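Local coordinates for putative potassium transport protein (PDB 4XTT) that binds the second messenger c-di-AMP through its RCK_C domain and probably regulates potassium uptake as the cytoplasmic subunit of a Ktr-type transporter, at residues 24-29 with 61-66; 40-45 with 79-84; 44-49 with 68-73. All blocks are in the same frame, centred on the assembly; numbering follows the deposited sequence.

Contact 1: 24-29 with 61-66; sequences EKMAGQ and INLEIG
Gly28 and Gln29 grip the backbone of Leu63 where a type II beta turn, Met26 to Gln29, in the loop between strand 15-21 and helix 36-40 of the TrkA-C domain, meets the extended loop that leads into strand 68-72. The backbone bonds come first. Gly28 N donates to Leu63 O at 2.8 Å, and Leu63 N donates back to Gln29 O at 2.7 Å, so both polar backbone atoms of Leu63 are taken up by the far loop. The Gly28 phi of 96° suits the third position of a type II turn, and the closing bond from Gln29 N to Met26 O is weak. Ala27 adds a CA-H...O contact to the same Leu63 carbonyl. Within its own segment Gln29 turns its amide back, NE2 donating to Lys25 O at 2.6 Å. Two apolar contacts accompany the backbone bonds. Ala27 CB rests on Ile65 CG1 at 4.0 Å, and the bent Glu24 chain brings its carboxylate over the same Ile65 side chain. Deeper in, CG anti to the carbonyl carbon (chi1 -60°) directs CD1 of the buried Leu63 onto Met26 CG at 3.6 Å.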
loop_
_atom_site.group_PDB
_atom_site.type_symbol
_atom_site.label_atom_id
_atom_site.label_comp_id
_atom_site.label_asym_id
_atom_site.label_seq_id
_atom_site.Cartn_x
_atom_site.Cartn_y
_atom_site.Cartn_z
ATOM N N GLU A 24 13.430 -16.808 7.636
ATOM C CA GLU A 24 14.870 -16.590 7.539
ATOM C C GLU A 24 15.280 -16.411 6.084
ATOM O O GLU A 24 16.164 -15.610 5.766
ATOM C CB GLU A 24 15.640 -17.752 8.167
ATOM C CG GLU A 24 15.433 -17.888 9.665
ATOM C CD GLU A 24 16.029 -16.728 10.446
ATOM O OE1 GLU A 24 16.940 -16.051 9.919
ATOM O OE2 GLU A 24 15.574 -16.488 11.584
ATOM N N LYS A 25 14.636 -17.176 5.208
ATOM C CA LYS A 25 14.813 -17.023 3.774
ATOM C C LYS A 25 14.569 -15.580 3.353
ATOM O O LYS A 25 15.309 -15.023 2.540
ATOM C CB LYS A 25 13.855 -17.953 3.027
ATOM C CG LYS A 25 13.808 -17.732 1.532
ATOM C CD LYS A 25 12.677 -18.528 0.899
ATOM C CE LYS A 25 12.622 -18.289 -0.598
ATOM N NZ LYS A 25 12.604 -16.833 -0.911
ATOM N N MET A 26 13.550 -14.968 3.947
ATOM C CA MET A 26 13.118 -13.634 3.555
ATOM C C MET A 26 13.724 -12.575 4.476
ATOM O O MET A 26 13.872 -11.413 4.093
ATOM C CB MET A 26 11.584 -13.586 3.536
ATOM C CG MET A 26 10.925 -12.295 3.962
ATOM S SD MET A 26 9.159 -12.340 3.569
ATOM C CE MET A 26 8.765 -14.028 3.996
ATOM N N ALA A 27 14.111 -12.993 5.679
ATOM C CA ALA A 27 14.806 -12.115 6.618
ATOM C C ALA A 27 16.232 -11.855 6.134
ATOM O O ALA A 27 16.887 -12.750 5.593
ATOM C CB ALA A 27 14.818 -12.714 8.011
ATOM N N GLY A 28 16.705 -10.625 6.308
ATOM C CA GLY A 28 18.016 -10.257 5.809
ATOM C C GLY A 28 17.896 -9.600 4.451
ATOM O O GLY A 28 18.847 -9.003 3.947
ATOM N N GLN A 29 16.720 -9.737 3.845
ATOM C CA GLN A 29 16.448 -9.119 2.556
ATOM C C GLN A 29 15.534 -7.912 2.732
ATOM O O GLN A 29 14.786 -7.829 3.705
ATOM C CB GLN A 29 15.814 -10.120 1.596
ATOM C CG GLN A 29 16.686 -11.316 1.269
ATOM C CD GLN A 29 16.070 -12.199 0.203
ATOM O OE1 GLN A 29 16.203 -11.930 -0.993
ATOM N NE2 GLN A 29 15.375 -13.249 0.629
ATOM N N ILE A 61 15.352 -1.086 4.064
ATOM C CA ILE A 61 15.711 -1.729 5.324
ATOM C C ILE A 61 15.566 -3.234 5.194
ATOM O O ILE A 61 14.682 -3.721 4.494
ATOM C CB ILE A 61 14.853 -1.228 6.520
ATOM C CG1 ILE A 61 13.406 -1.737 6.424
ATOM C CG2 ILE A 61 14.909 0.295 6.628
ATOM C CD1 ILE A 61 12.546 -1.414 7.641
ATOM N N ASN A 62 16.449 -3.966 5.861
ATOM C CA ASN A 62 16.396 -5.424 5.863
ATOM C C ASN A 62 15.248 -5.931 6.719
ATOM O O ASN A 62 15.050 -5.473 7.842
ATOM C CB ASN A 62 17.729 -6.002 6.332
ATOM C CG ASN A 62 18.798 -5.921 5.260
ATOM O OD1 ASN A 62 18.546 -5.430 4.161
ATOM N ND2 ASN A 62 20.005 -6.367 5.584
ATOM N N LEU A 63 14.492 -6.882 6.186
ATOM C CA LEU A 63 13.398 -7.471 6.943
ATOM C C LEU A 63 13.976 -8.341 8.044
ATOM O O LEU A 63 14.852 -9.168 7.800
ATOM C CB LEU A 63 12.483 -8.303 6.039
ATOM C CG LEU A 63 11.780 -7.619 4.864
ATOM C CD1 LEU A 63 11.058 -8.659 4.033
ATOM C CD2 LEU A 63 10.806 -6.538 5.331
ATOM N N GLU A 64 13.471 -8.154 9.256
ATOM C CA GLU A 64 13.932 -8.926 10.399
ATOM C C GLU A 64 12.986 -10.083 10.655
ATOM O O GLU A 64 11.860 -10.103 10.152
ATOM C CB GLU A 64 14.048 -8.030 11.635
ATOM C CG GLU A 64 14.908 -6.795 11.392
ATOM C CD GLU A 64 15.035 -5.908 12.610
ATOM O OE1 GLU A 64 14.157 -5.983 13.495
ATOM O OE2 GLU A 64 16.017 -5.137 12.683
ATOM N N ILE A 65 13.451 -11.047 11.437
ATOM C CA ILE A 65 12.652 -12.216 11.760
ATOM C C ILE A 65 11.420 -11.808 12.573
ATOM O O ILE A 65 11.504 -11.010 13.510
ATOM C CB ILE A 65 13.482 -13.258 12.544
ATOM C CG1 ILE A 65 14.907 -13.352 11.984
ATOM C CG2 ILE A 65 12.813 -14.613 12.509
ATOM C CD1 ILE A 65 15.947 -12.539 12.754
ATOM N N GLY A 66 10.267 -12.339 12.189
ATOM C CA GLY A 66 9.033 -12.056 12.893
ATOM C C GLY A 66 8.266 -10.871 12.345
ATOM O O GLY A 66 7.140 -10.610 12.778
#

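Contact 2: 40-45 with 79-84; sequences YGINII and NRFEKN. With 2BA ((2R,3R,3aS,5R,7aR,9R,10R,10aS,12R,14aR)-2,9-bis(6-amino-9H-purin-9-yl)octahydro-2H,7H-difuro[3,2-d:3',2'-j][1,3,7,9,2,8 ]tetraoxadiphosphacyclododecine-3,5,10,12-tetrol 5,12-dioxide), chain C.
Phe81 meets Tyr40 twice over one face: its ring comes edge-on in a T-shaped pair, and its own CB sits almost over the ring centre. The ring centroids are 5.0 Å apart with planes at 71°. Phe81 CD1 stands 3.5 Å from Tyr40 CE2, above the rim of the tyrosine, while Phe81 CB lies 3.9 Å from the Tyr40 ring centroid and only 17° off its normal, a CH-pi contact. With CG anti to the backbone N (chi1 175°), the phenylalanine ring is carried past the tyrosine toward its CE2 side. Just before strand 43-49, Ile42 CD1 closes on Phe81 CB at 3.5 Å, so the same methylene touches an aliphatic tip and an aromatic face, roughly at right angles.

Arg80 runs its bent chain along the CD1 side of Tyr40, with NH1 3.6 Å from CD1; its guanidinium is engaged by Asp77 in a salt bridge and, weakly, by Gln39 O. Beyond the phenol OH, Asn84, the first residue after helix 75-83, turns ND2 back to Arg80 O at 2.6 Å. The segment carrying Tyr40 runs on into the c-di-AMP pocket, where both hydrogen bonds to an adenine come from the Ile44 backbone, while its CB and CG1 lie against the base: Ile44 N donates to 2BA N11 at 3.0 Å, and the amino 2BA N61 donates to Ile44 O at 2.8 Å. The ligand is also hydrogen-bonded by Asp35, Arg37 and Ala38 of this chain and by Asp35, Arg37 and Ile44 of the second subunit.

Helix and segment 40-45 are thus joined by aromatic and apolar packing, whereas the adenine is also read by hydrogen bonds; the paired donor and acceptor of Ile44 match its N1 and N6 positions, consistent with selection for that base.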
loop_
_atom_site.group_PDB
_atom_site.type_symbol
_atom_site.label_atom_id
_atom_site.label_comp_id
_atom_site.label_asym_id
_atom_site.label_seq_id
_atom_site.Cartn_x
_atom_site.Cartn_y
_atom_site.Cartn_z
ATOM N N TYR A 40 5.255 -8.466 -8.654
ATOM C CA TYR A 40 4.038 -9.219 -8.364
ATOM C C TYR A 40 2.787 -8.340 -8.422
ATOM O O TYR A 40 1.679 -8.834 -8.586
ATOM C CB TYR A 40 4.128 -9.883 -6.983
ATOM C CG TYR A 40 5.246 -10.895 -6.824
ATOM C CD1 TYR A 40 5.043 -12.238 -7.118
ATOM C CD2 TYR A 40 6.497 -10.510 -6.357
ATOM C CE1 TYR A 40 6.059 -13.163 -6.969
ATOM C CE2 TYR A 40 7.518 -11.433 -6.204
ATOM C CZ TYR A 40 7.292 -12.754 -6.510
ATOM O OH TYR A 40 8.309 -13.670 -6.359
ATOM N N GLY A 41 2.961 -7.034 -8.300
ATOM C CA GLY A 41 1.823 -6.137 -8.311
ATOM C C GLY A 41 1.205 -6.028 -6.931
ATOM O O GLY A 41 0.079 -5.545 -6.785
ATOM N N ILE A 42 1.948 -6.473 -5.919
ATOM C CA ILE A 42 1.467 -6.465 -4.543
ATOM C C ILE A 42 1.881 -5.179 -3.853
ATOM O O ILE A 42 2.995 -4.693 -4.057
ATOM C CB ILE A 42 2.017 -7.672 -3.751
ATOM C CG1 ILE A 42 1.617 -8.984 -4.428
ATOM C CG2 ILE A 42 1.530 -7.666 -2.310
ATOM C CD1 ILE A 42 2.116 -10.207 -3.701
ATOM N N ASN A 43 0.985 -4.624 -3.042
ATOM C CA ASN A 43 1.304 -3.444 -2.258
ATOM C C ASN A 43 1.447 -3.792 -0.781
ATOM O O ASN A 43 0.569 -4.433 -0.194
ATOM C CB ASN A 43 0.229 -2.382 -2.446
ATOM C CG ASN A 43 0.524 -1.104 -1.681
ATOM O OD1 ASN A 43 1.680 -0.714 -1.522
ATOM N ND2 ASN A 43 -0.528 -0.435 -1.217
ATOM N N ILE A 44 2.579 -3.415 -0.196
ATOM C CA ILE A 44 2.785 -3.591 1.233
ATOM C C ILE A 44 2.428 -2.282 1.932
ATOM O O ILE A 44 3.122 -1.270 1.776
ATOM C CB ILE A 44 4.230 -4.001 1.538
ATOM C CG1 ILE A 44 4.545 -5.321 0.827
ATOM C CG2 ILE A 44 4.472 -4.078 3.040
ATOM C CD1 ILE A 44 5.816 -5.962 1.269
ATOM N N ILE A 45 1.333 -2.315 2.689
ATOM C CA ILE A 45 0.770 -1.133 3.348
ATOM C C ILE A 45 1.581 -0.790 4.594
ATOM O O ILE A 45 1.807 0.380 4.908
ATOM C CB ILE A 45 -0.716 -1.355 3.726
ATOM C CG1 ILE A 45 -1.511 -1.753 2.486
ATOM C CG2 ILE A 45 -1.312 -0.113 4.346
ATOM C CD1 ILE A 45 -2.956 -2.106 2.765
ATOM N N ASN A 79 -0.842 -15.124 -3.999
ATOM C CA ASN A 79 -0.568 -16.558 -3.947
ATOM C C ASN A 79 0.761 -16.927 -4.612
ATOM O O ASN A 79 1.463 -17.832 -4.170
ATOM C CB ASN A 79 -1.718 -17.324 -4.588
ATOM C CG ASN A 79 -1.506 -18.818 -4.568
ATOM O OD1 ASN A 79 -1.959 -19.503 -3.653
ATOM N ND2 ASN A 79 -0.849 -19.343 -5.600
ATOM N N ARG A 80 1.111 -16.213 -5.670
ATOM C CA ARG A 80 2.361 -16.461 -6.370
ATOM C C ARG A 80 3.568 -16.027 -5.550
ATOM O O ARG A 80 4.583 -16.723 -5.512
ATOM C CB ARG A 80 2.343 -15.754 -7.718
ATOM C CG ARG A 80 3.341 -16.270 -8.735
ATOM C CD ARG A 80 3.799 -15.087 -9.534
ATOM N NE ARG A 80 2.620 -14.325 -9.939
ATOM C CZ ARG A 80 2.634 -13.073 -10.391
ATOM N NH1 ARG A 80 3.779 -12.399 -10.478
ATOM N NH2 ARG A 80 1.491 -12.486 -10.723
ATOM N N PHE A 81 3.458 -14.884 -4.884
ATOM C CA PHE A 81 4.542 -14.402 -4.041
ATOM C C PHE A 81 4.768 -15.329 -2.854
ATOM O O PHE A 81 5.909 -15.611 -2.488
ATOM C CB PHE A 81 4.246 -12.989 -3.549
ATOM C CG PHE A 81 5.258 -12.460 -2.574
ATOM C CD1 PHE A 81 6.566 -12.217 -2.970
ATOM C CD2 PHE A 81 4.898 -12.185 -1.265
ATOM C CE1 PHE A 81 7.504 -11.722 -2.075
ATOM C CE2 PHE A 81 5.825 -11.685 -0.365
ATOM C CZ PHE A 81 7.134 -11.450 -0.777
ATOM N N GLU A 82 3.674 -15.823 -2.279
ATOM C CA GLU A 82 3.744 -16.705 -1.121
ATOM C C GLU A 82 4.396 -18.039 -1.443
ATOM O O GLU A 82 5.107 -18.601 -0.615
ATOM C CB GLU A 82 2.349 -16.955 -0.553
ATOM C CG GLU A 82 1.734 -15.763 0.129
ATOM C CD GLU A 82 0.340 -16.052 0.638
ATOM O OE1 GLU A 82 -0.062 -17.234 0.614
ATOM O OE2 GLU A 82 -0.357 -15.101 1.056
ATOM N N LYS A 83 4.193 -18.520 -2.662
ATOM C CA LYS A 83 4.683 -19.835 -3.038
ATOM C C LYS A 83 6.161 -19.787 -3.380
ATOM O O LYS A 83 6.854 -20.800 -3.305
ATOM C CB LYS A 83 3.859 -20.389 -4.204
ATOM C CG LYS A 83 2.781 -21.368 -3.749
ATOM C CD LYS A 83 1.785 -20.688 -2.809
ATOM C CE LYS A 83 0.644 -21.614 -2.419
ATOM N NZ LYS A 83 -0.363 -20.893 -1.587
ATOM N N ASN A 84 6.651 -18.601 -3.723
ATOM C CA ASN A 84 8.070 -18.431 -4.009
ATOM C C ASN A 84 8.872 -18.218 -2.731
ATOM O O ASN A 84 10.040 -17.847 -2.777
ATOM C CB ASN A 84 8.289 -17.264 -4.968
ATOM C CG ASN A 84 7.962 -17.627 -6.407
ATOM O OD1 ASN A 84 8.855 -17.861 -7.219
ATOM N ND2 ASN A 84 6.676 -17.680 -6.726
HETATM P P 2BA C . 7.921 0.241 -8.076
HETATM O O1P 2BA C . 6.652 -0.460 -7.779
HETATM O O2P 2BA C . 8.131 0.169 -9.556
HETATM O "O5'" 2BA C . 7.766 1.785 -7.669
HETATM C "C5'" 2BA C . 8.878 2.678 -7.866
HETATM C "C4'" 2BA C . 8.593 3.968 -7.208
HETATM O "O4'" 2BA C . 7.236 4.493 -7.554
HETATM C "C3'" 2BA C . 8.593 3.785 -5.759
HETATM O "O3'" 2BA C . 9.929 4.019 -5.235
HETATM C "C2'" 2BA C . 7.691 4.792 -5.239
HETATM O "O2'" 2BA C . 8.395 6.048 -5.021
HETATM C "C1'" 2BA C . 6.651 4.960 -6.276
HETATM N N9 2BA C . 5.548 4.159 -5.979
HETATM C C8 2BA C . 5.374 3.183 -6.656
HETATM N N7 2BA C . 4.257 2.530 -6.225
HETATM C C5 2BA C . 3.858 3.434 -5.092
HETATM C C6 2BA C . 2.870 3.540 -4.124
HETATM N N6 2BA C . 1.878 2.558 -4.083
HETATM N N1 2BA C . 2.827 4.542 -3.232
HETATM C C2 2BA C . 3.742 5.479 -3.247
HETATM N N3 2BA C . 4.727 5.463 -4.126
HETATM C C4 2BA C . 4.834 4.490 -5.057
HETATM P P1 2BA C . 10.398 3.062 -4.029
HETATM O O1P1 2BA C . 9.472 3.346 -2.899
HETATM O O2P1 2BA C . 11.772 3.473 -3.623
HETATM O "O5'1" 2BA C . 10.354 1.478 -4.265
HETATM C "C5'1" 2BA C . 11.061 0.879 -5.339
HETATM C "C4'1" 2BA C . 10.579 -0.513 -5.473
HETATM O "O4'1" 2BA C . 10.585 -1.191 -4.149
HETATM C "C3'1" 2BA C . 9.176 -0.528 -5.917
HETATM O "O3'1" 2BA C . 9.083 -0.595 -7.363
HETATM C "C2'1" 2BA C . 8.592 -1.724 -5.334
HETATM O "O2'1" 2BA C . 8.845 -2.845 -6.217
HETATM C "C1'1" 2BA C . 9.292 -1.927 -4.054
HETATM N N91 2BA C . 8.527 -1.425 -2.983
HETATM C C81 2BA C . 8.919 -0.434 -2.384
HETATM N N71 2BA C . 8.063 -0.074 -1.376
HETATM C C51 2BA C . 7.048 -1.174 -1.580
HETATM C C61 2BA C . 5.844 -1.591 -1.002
HETATM N N61 2BA C . 5.299 -0.868 0.100
HETATM N N11 2BA C . 5.179 -2.635 -1.433
HETATM C C21 2BA C . 5.627 -3.359 -2.451
HETATM N N31 2BA C . 6.767 -3.065 -3.088
HETATM C C41 2BA C . 7.510 -1.997 -2.700
#

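Contact 3: 44-49 with 68-73; sequences IIAIKR and ILIMIG. With 2BA ((2R,3R,3aS,5R,7aR,9R,10R,10aS,12R,14aR)-2,9-bis(6-amino-9H-purin-9-yl)octahydro-2H,7H-difuro[3,2-d:3',2'-j][1,3,7,9,2,8 ]tetraoxadiphosphacyclododecine-3,5,10,12-tetrol 5,12-dioxide), chain C.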
loop_
_atom_site.group_PDB
_atom_site.type_symbol
_atom_site.label_atom_id
_atom_site.label_comp_id
_atom_site.label_asym_id
_atom_site.label_seq_id
_atom_site.Cartn_x
_atom_site.Cartn_y
_atom_site.Cartn_z
ATOM N N ILE A 44 2.579 -3.415 -0.196
ATOM C CA ILE A 44 2.785 -3.591 1.233
ATOM C C ILE A 44 2.428 -2.282 1.932
ATOM O O ILE A 44 3.122 -1.270 1.776
ATOM C CB ILE A 44 4.230 -4.001 1.538
ATOM C CG1 ILE A 44 4.545 -5.321 0.827
ATOM C CG2 ILE A 44 4.472 -4.078 3.040
ATOM C CD1 ILE A 44 5.816 -5.962 1.269
ATOM N N ILE A 45 1.333 -2.315 2.689
ATOM C CA ILE A 45 0.770 -1.133 3.348
ATOM C C ILE A 45 1.581 -0.790 4.594
ATOM O O ILE A 45 1.807 0.380 4.908
ATOM C CB ILE A 45 -0.716 -1.355 3.726
ATOM C CG1 ILE A 45 -1.511 -1.753 2.486
ATOM C CG2 ILE A 45 -1.312 -0.113 4.346
ATOM C CD1 ILE A 45 -2.956 -2.106 2.765
ATOM N N ALA A 46 1.991 -1.831 5.313
ATOM C CA ALA A 46 2.711 -1.681 6.569
ATOM C C ALA A 46 3.434 -2.968 6.953
ATOM O O ALA A 46 3.204 -4.030 6.363
ATOM C CB ALA A 46 1.760 -1.266 7.684
ATOM N N ILE A 47 4.310 -2.854 7.947
ATOM C CA ILE A 47 5.017 -3.992 8.527
ATOM C C ILE A 47 4.718 -4.021 10.017
ATOM O O ILE A 47 4.808 -2.986 10.683
ATOM C CB ILE A 47 6.556 -3.905 8.311
ATOM C CG1 ILE A 47 6.906 -3.981 6.824
ATOM C CG2 ILE A 47 7.277 -5.018 9.054
ATOM C CD1 ILE A 47 8.404 -3.936 6.540
ATOM N N LYS A 48 4.351 -5.183 10.550
ATOM C CA LYS A 48 4.179 -5.298 12.000
ATOM C C LYS A 48 5.470 -5.703 12.685
ATOM O O LYS A 48 5.945 -6.831 12.539
ATOM C CB LYS A 48 3.098 -6.307 12.374
ATOM C CG LYS A 48 1.695 -5.814 12.216
ATOM C CD LYS A 48 0.771 -6.526 13.194
ATOM C CE LYS A 48 1.130 -6.177 14.644
ATOM N NZ LYS A 48 0.065 -6.559 15.627
ATOM N N ARG A 49 6.037 -4.769 13.435
ATOM C CA ARG A 49 7.234 -5.041 14.207
ATOM C C ARG A 49 6.834 -5.130 15.678
ATOM O O ARG A 49 6.444 -4.140 16.298
ATOM C CB ARG A 49 8.293 -3.968 13.986
ATOM C CG ARG A 49 9.620 -4.285 14.658
ATOM C CD ARG A 49 10.672 -4.641 13.629
ATOM N NE ARG A 49 11.046 -3.477 12.828
ATOM C CZ ARG A 49 11.728 -3.538 11.689
ATOM N NH1 ARG A 49 12.025 -2.423 11.033
ATOM N NH2 ARG A 49 12.108 -4.713 11.204
ATOM N N ILE A 68 5.841 -8.961 10.195
ATOM C CA ILE A 68 4.621 -9.331 9.505
ATOM C C ILE A 68 4.304 -8.326 8.401
ATOM O O ILE A 68 3.963 -7.175 8.679
ATOM C CB ILE A 68 3.438 -9.440 10.488
ATOM C CG1 ILE A 68 3.736 -10.513 11.543
ATOM C CG2 ILE A 68 2.157 -9.788 9.744
ATOM C CD1 ILE A 68 2.724 -10.581 12.654
ATOM N N LEU A 69 4.445 -8.749 7.148
ATOM C CA LEU A 69 4.115 -7.870 6.034
ATOM C C LEU A 69 2.608 -7.868 5.836
ATOM O O LEU A 69 1.988 -8.924 5.713
ATOM C CB LEU A 69 4.820 -8.296 4.737
ATOM C CG LEU A 69 6.327 -8.556 4.793
ATOM C CD1 LEU A 69 6.886 -8.736 3.399
ATOM C CD2 LEU A 69 7.061 -7.437 5.512
ATOM N N ILE A 70 2.017 -6.680 5.812
ATOM C CA ILE A 70 0.593 -6.573 5.549
ATOM C C ILE A 70 0.404 -6.219 4.073
ATOM O O ILE A 70 0.710 -5.104 3.633
ATOM C CB ILE A 70 -0.068 -5.529 6.461
ATOM C CG1 ILE A 70 0.325 -5.787 7.915
ATOM C CG2 ILE A 70 -1.570 -5.559 6.298
ATOM C CD1 ILE A 70 -0.295 -4.826 8.902
ATOM N N MET A 71 -0.111 -7.173 3.307
ATOM C CA MET A 71 -0.116 -7.034 1.860
ATOM C C MET A 71 -1.522 -6.930 1.311
ATOM O O MET A 71 -2.462 -7.528 1.840
ATOM C CB MET A 71 0.589 -8.217 1.211
ATOM C CG MET A 71 1.954 -8.512 1.768
ATOM S SD MET A 71 2.635 -9.998 1.017
ATOM C CE MET A 71 1.272 -11.125 1.288
ATOM N N ILE A 72 -1.650 -6.194 0.218
ATOM C CA ILE A 72 -2.924 -6.057 -0.455
ATOM C C ILE A 72 -2.701 -6.174 -1.959
ATOM O O ILE A 72 -1.766 -5.587 -2.507
ATOM C CB ILE A 72 -3.595 -4.724 -0.052
ATOM C CG1 ILE A 72 -5.014 -4.631 -0.592
ATOM C CG2 ILE A 72 -2.765 -3.529 -0.500
ATOM C CD1 ILE A 72 -5.747 -3.434 -0.041
ATOM N N GLY A 73 -3.546 -6.961 -2.619
ATOM C CA GLY A 73 -3.411 -7.217 -4.043
ATOM C C GLY A 73 -4.340 -8.320 -4.528
ATOM O O GLY A 73 -5.177 -8.828 -3.776
HETATM P P 2BA C . 7.921 0.241 -8.076
HETATM O O1P 2BA C . 6.652 -0.460 -7.779
HETATM O O2P 2BA C . 8.131 0.169 -9.556
HETATM O "O5'" 2BA C . 7.766 1.785 -7.669
HETATM C "C5'" 2BA C . 8.878 2.678 -7.866
HETATM C "C4'" 2BA C . 8.593 3.968 -7.208
HETATM O "O4'" 2BA C . 7.236 4.493 -7.554
HETATM C "C3'" 2BA C . 8.593 3.785 -5.759
HETATM O "O3'" 2BA C . 9.929 4.019 -5.235
HETATM C "C2'" 2BA C . 7.691 4.792 -5.239
HETATM O "O2'" 2BA C . 8.395 6.048 -5.021
HETATM C "C1'" 2BA C . 6.651 4.960 -6.276
HETATM N N9 2BA C . 5.548 4.159 -5.979
HETATM C C8 2BA C . 5.374 3.183 -6.656
HETATM N N7 2BA C . 4.257 2.530 -6.225
HETATM C C5 2BA C . 3.858 3.434 -5.092
HETATM C C6 2BA C . 2.870 3.540 -4.124
HETATM N N6 2BA C . 1.878 2.558 -4.083
HETATM N N1 2BA C . 2.827 4.542 -3.232
HETATM C C2 2BA C . 3.742 5.479 -3.247
HETATM N N3 2BA C . 4.727 5.463 -4.126
HETATM C C4 2BA C . 4.834 4.490 -5.057
HETATM P P1 2BA C . 10.398 3.062 -4.029
HETATM O O1P1 2BA C . 9.472 3.346 -2.899
HETATM O O2P1 2BA C . 11.772 3.473 -3.623
HETATM O "O5'1" 2BA C . 10.354 1.478 -4.265
HETATM C "C5'1" 2BA C . 11.061 0.879 -5.339
HETATM C "C4'1" 2BA C . 10.579 -0.513 -5.473
HETATM O "O4'1" 2BA C . 10.585 -1.191 -4.149
HETATM C "C3'1" 2BA C . 9.176 -0.528 -5.917
HETATM O "O3'1" 2BA C . 9.083 -0.595 -7.363
HETATM C "C2'1" 2BA C . 8.592 -1.724 -5.334
HETATM O "O2'1" 2BA C . 8.845 -2.845 -6.217
HETATM C "C1'1" 2BA C . 9.292 -1.927 -4.054
HETATM N N91 2BA C . 8.527 -1.425 -2.983
HETATM C C81 2BA C . 8.919 -0.434 -2.384
HETATM N N71 2BA C . 8.063 -0.074 -1.376
HETATM C C51 2BA C . 7.048 -1.174 -1.580
HETATM C C61 2BA C . 5.844 -1.591 -1.002
HETATM N N61 2BA C . 5.299 -0.868 0.100
HETATM N N11 2BA C . 5.179 -2.635 -1.433
HETATM C C21 2BA C . 5.627 -3.359 -2.451
HETATM N N31 2BA C . 6.767 -3.065 -3.088
HETATM C C41 2BA C . 7.510 -1.997 -2.700
#
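Strands 43-49 and 68-72 are the inner pair of the four-stranded antiparallel sheet of this RCK_C (TrkA_C) domain, and the pairing is broken by a classic beta bulge. The N-to-C directions of the two segments make 159°, near antiparallel. Ile45 and Ala46 both face Ile70: Ile45 N donates to Ile70 O at 3.0 Å, and Ile70 N donates to Ala46 O, also at 3.0 Å. The helical backbone angles of Ile45 supply the extra residue, so three steps from Ile44 to Ile47 match two from Met71 to Leu69. Beyond the bulge the ladder is regular. Lys48 and Ile68 form a hydrogen-bonded pair, with Lys48 N to Ile68 O at 2.8 Å and Ile68 N to Lys48 O at 3.2 Å, and Ile47 faces Leu69 in a non-hydrogen-bonded pair.

The face holding Ile44, Ile47, Leu69 and Met71 is apolar. Leu69 spans both isoleucines, setting CD1 3.7 Å from Ile44 CD1 and CD2 3.7 Å from Ile47 CG1; the Ile47 and Leu69 side chains lie alongside and point the same way. Met71 reaches helix 75-83 through Leu78 and Phe81. The other face carries Ala46, Lys48, Ile68 and Ile70, and the dimer partner approaches it with Leu11 of the second subunit on Ala46. Lys48 and Ile68 stand close at their roots, CB to CB 3.7 Å, before the lysine leads away. At the bulge, the displaced Ile45 side chain runs toward the end of the other strand, where its CD1 packs on Ile72 CG2 at 3.6 Å.

Contacts 2 and 3 both reach c-di-AMP through Ile44; contact 1 joins two loops at the periphery. Contacts 2 and 3 share Ile44 and Ile45, their centres lie 10 Å apart, and a probable hydrogen bond from Ile72 N to Asn43 O (2.9 Å) extends the strand pairing of contact 3 into contact 2; Met71 SD, 3.9 Å from Phe81 CE2, brings the sheet against the helix. Contact 1 sits farther out, 13 Å from contact 3 and 16 Å from contact 2, centre to centre. Leu63 links it inward, with CD2 3.7 Å from Ile47 CD1. The Leu63 side chain is about 9 Å from the ligand, whereas Ile44 hydrogen-bonds it.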